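Local coordinates for protein isoflavone reductase (Medicago sativa, PDB 2GAS) that reduces achiral isoflavones to chiral isoflavanones with NADPH, a late step in making the pterocarpan phytoalexin medicarpin in alfalfa, at residues 151-156 / 272-277. Residues are numbered along the deposited sequence; the frame is centred on the assembly and turned at random.
Sequences CCHAFT and KGDAVY
His153 and Tyr277 reach for each other from opposite directions and join at NE2 and OH, 2.8 Å apart. An angle of 160° makes this hydrogen bond nearly straight, and either atom could be the donor. The hydroxyl lies at the imidazole edge, in its plane. The rings meet rim to rim, with planes at 44°, so this is no stack. His153 CG stands anti to the carbonyl carbon, which turns the ring toward the type I turn Gly273–Val276. Ala275 in that turn covers one imidazole face: its CA sits 3.9 Å from the His153 ring centroid and 29° off the normal, a CH-pi contact, while CB lies toward the rim. His153 ND1 lies 2.9 Å from a water oxygen, which donates to Asp274 OD1. The contact thus ties the strand 154-155 region to the loop following helix 259-271, with the Tyr277 side chain about 8 Å from that of Arg137, which probably binds NADP(+). Tyr277 OH is also hydrogen-bonded to His213 ND1, and Asp274 OD2 to Ser268 OG. Both imidazole nitrogens thus have polar partners and one face is covered, which should restrain the ring's rotation, with ND1 linked to the Asp274 carboxylate through water.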
loop_
_atom_site.group_PDB
_atom_site.type_symbol
_atom_site.label_atom_id
_atom_site.label_comp_id
_atom_site.label_asym_id
_atom_site.label_seq_id
_atom_site.Cartn_x
_atom_site.Cartn_y
_atom_site.Cartn_z
ATOM N N CYS A 151 -1.417 6.711 -1.564
ATOM C CA CYS A 151 0.031 6.541 -1.581
ATOM C C CYS A 151 0.534 6.466 -0.145
ATOM O O CYS A 151 0.834 7.487 0.480
ATOM C CB CYS A 151 0.665 7.718 -2.326
ATOM S SG CYS A 151 -0.052 7.959 -3.981
ATOM N N CYS A 152 0.621 5.243 0.370
ATOM C CA CYS A 152 1.040 5.012 1.755
ATOM C C CYS A 152 2.523 4.748 1.928
ATOM O O CYS A 152 2.991 4.516 3.043
ATOM C CB CYS A 152 0.253 3.843 2.346
ATOM S SG CYS A 152 0.489 2.285 1.454
ATOM N N HIS A 153 3.262 4.760 0.827
ATOM C CA HIS A 153 4.691 4.524 0.874
ATOM C C HIS A 153 5.116 3.192 1.496
ATOM O O HIS A 153 4.581 2.150 1.122
ATOM C CB HIS A 153 5.373 5.729 1.529
ATOM C CG HIS A 153 5.337 6.949 0.663
ATOM N ND1 HIS A 153 6.063 7.044 -0.504
ATOM C CD2 HIS A 153 4.565 8.061 0.715
ATOM C CE1 HIS A 153 5.735 8.155 -1.138
ATOM N NE2 HIS A 153 4.827 8.790 -0.420
ATOM N N ALA A 154 6.035 3.210 2.458
ATOM C CA ALA A 154 6.562 1.966 3.015
ATOM C C ALA A 154 5.833 1.264 4.156
ATOM O O ALA A 154 5.812 1.747 5.283
ATOM C CB ALA A 154 8.028 2.177 3.408
ATOM N N PHE A 155 5.258 0.103 3.855
ATOM C CA PHE A 155 4.562 -0.691 4.869
ATOM C C PHE A 155 5.599 -1.190 5.866
ATOM O O PHE A 155 6.663 -1.667 5.470
ATOM C CB PHE A 155 3.898 -1.916 4.242
ATOM C CG PHE A 155 2.633 -1.621 3.505
ATOM C CD1 PHE A 155 1.467 -1.314 4.197
ATOM C CD2 PHE A 155 2.596 -1.675 2.116
ATOM C CE1 PHE A 155 0.279 -1.068 3.516
ATOM C CE2 PHE A 155 1.412 -1.431 1.428
ATOM C CZ PHE A 155 0.253 -1.127 2.129
ATOM N N THR A 156 5.282 -1.113 7.153
ATOM C CA THR A 156 6.211 -1.580 8.175
ATOM C C THR A 156 6.514 -3.067 8.023
ATOM O O THR A 156 7.665 -3.487 8.145
ATOM C CB THR A 156 5.650 -1.341 9.589
ATOM O OG1 THR A 156 4.300 -1.820 9.653
ATOM C CG2 THR A 156 5.687 0.141 9.936
ATOM N N LYS A 272 16.932 7.549 -3.780
ATOM C CA LYS A 272 16.259 8.599 -4.530
ATOM C C LYS A 272 15.271 9.376 -3.672
ATOM O O LYS A 272 14.893 10.493 -4.022
ATOM C CB LYS A 272 15.542 8.015 -5.751
ATOM C CG LYS A 272 16.447 7.253 -6.720
ATOM C CD LYS A 272 17.594 8.113 -7.242
ATOM C CE LYS A 272 17.087 9.241 -8.126
ATOM N NZ LYS A 272 18.209 9.964 -8.805
ATOM N N GLY A 273 14.861 8.787 -2.550
ATOM C CA GLY A 273 13.917 9.448 -1.664
ATOM C C GLY A 273 12.542 9.637 -2.277
ATOM O O GLY A 273 12.034 10.760 -2.344
ATOM N N ASP A 274 11.920 8.546 -2.714
ATOM C CA ASP A 274 10.602 8.664 -3.326
ATOM C C ASP A 274 9.492 9.152 -2.392
ATOM O O ASP A 274 8.402 9.488 -2.857
ATOM C CB ASP A 274 10.186 7.349 -4.018
ATOM C CG ASP A 274 10.295 6.132 -3.121
ATOM O OD1 ASP A 274 10.095 6.251 -1.896
ATOM O OD2 ASP A 274 10.566 5.035 -3.658
ATOM N N ALA A 275 9.757 9.208 -1.086
ATOM C CA ALA A 275 8.753 9.694 -0.138
ATOM C C ALA A 275 8.957 11.179 0.122
ATOM O O ALA A 275 8.190 11.799 0.861
ATOM C CB ALA A 275 8.838 8.926 1.184
ATOM N N VAL A 276 9.987 11.747 -0.501
ATOM C CA VAL A 276 10.320 13.156 -0.322
ATOM C C VAL A 276 9.841 14.020 -1.483
ATOM O O VAL A 276 10.335 13.895 -2.602
ATOM C CB VAL A 276 11.845 13.336 -0.183
ATOM C CG1 VAL A 276 12.184 14.802 0.048
ATOM C CG2 VAL A 276 12.361 12.475 0.953
ATOM N N TYR A 277 8.876 14.888 -1.201
ATOM C CA TYR A 277 8.316 15.793 -2.202
ATOM C C TYR A 277 7.262 16.699 -1.582
ATOM O O TYR A 277 6.640 16.351 -0.584
ATOM C CB TYR A 277 7.679 15.008 -3.360
ATOM C CG TYR A 277 6.651 13.977 -2.928
ATOM C CD1 TYR A 277 7.021 12.654 -2.702
ATOM C CD2 TYR A 277 5.312 14.328 -2.729
ATOM C CE1 TYR A 277 6.095 11.705 -2.290
ATOM C CE2 TYR A 277 4.372 13.382 -2.312
ATOM C CZ TYR A 277 4.774 12.071 -2.096
ATOM O OH TYR A 277 3.874 11.113 -1.684
HETATM O O HOH W 1 8.195 5.124 -0.320
#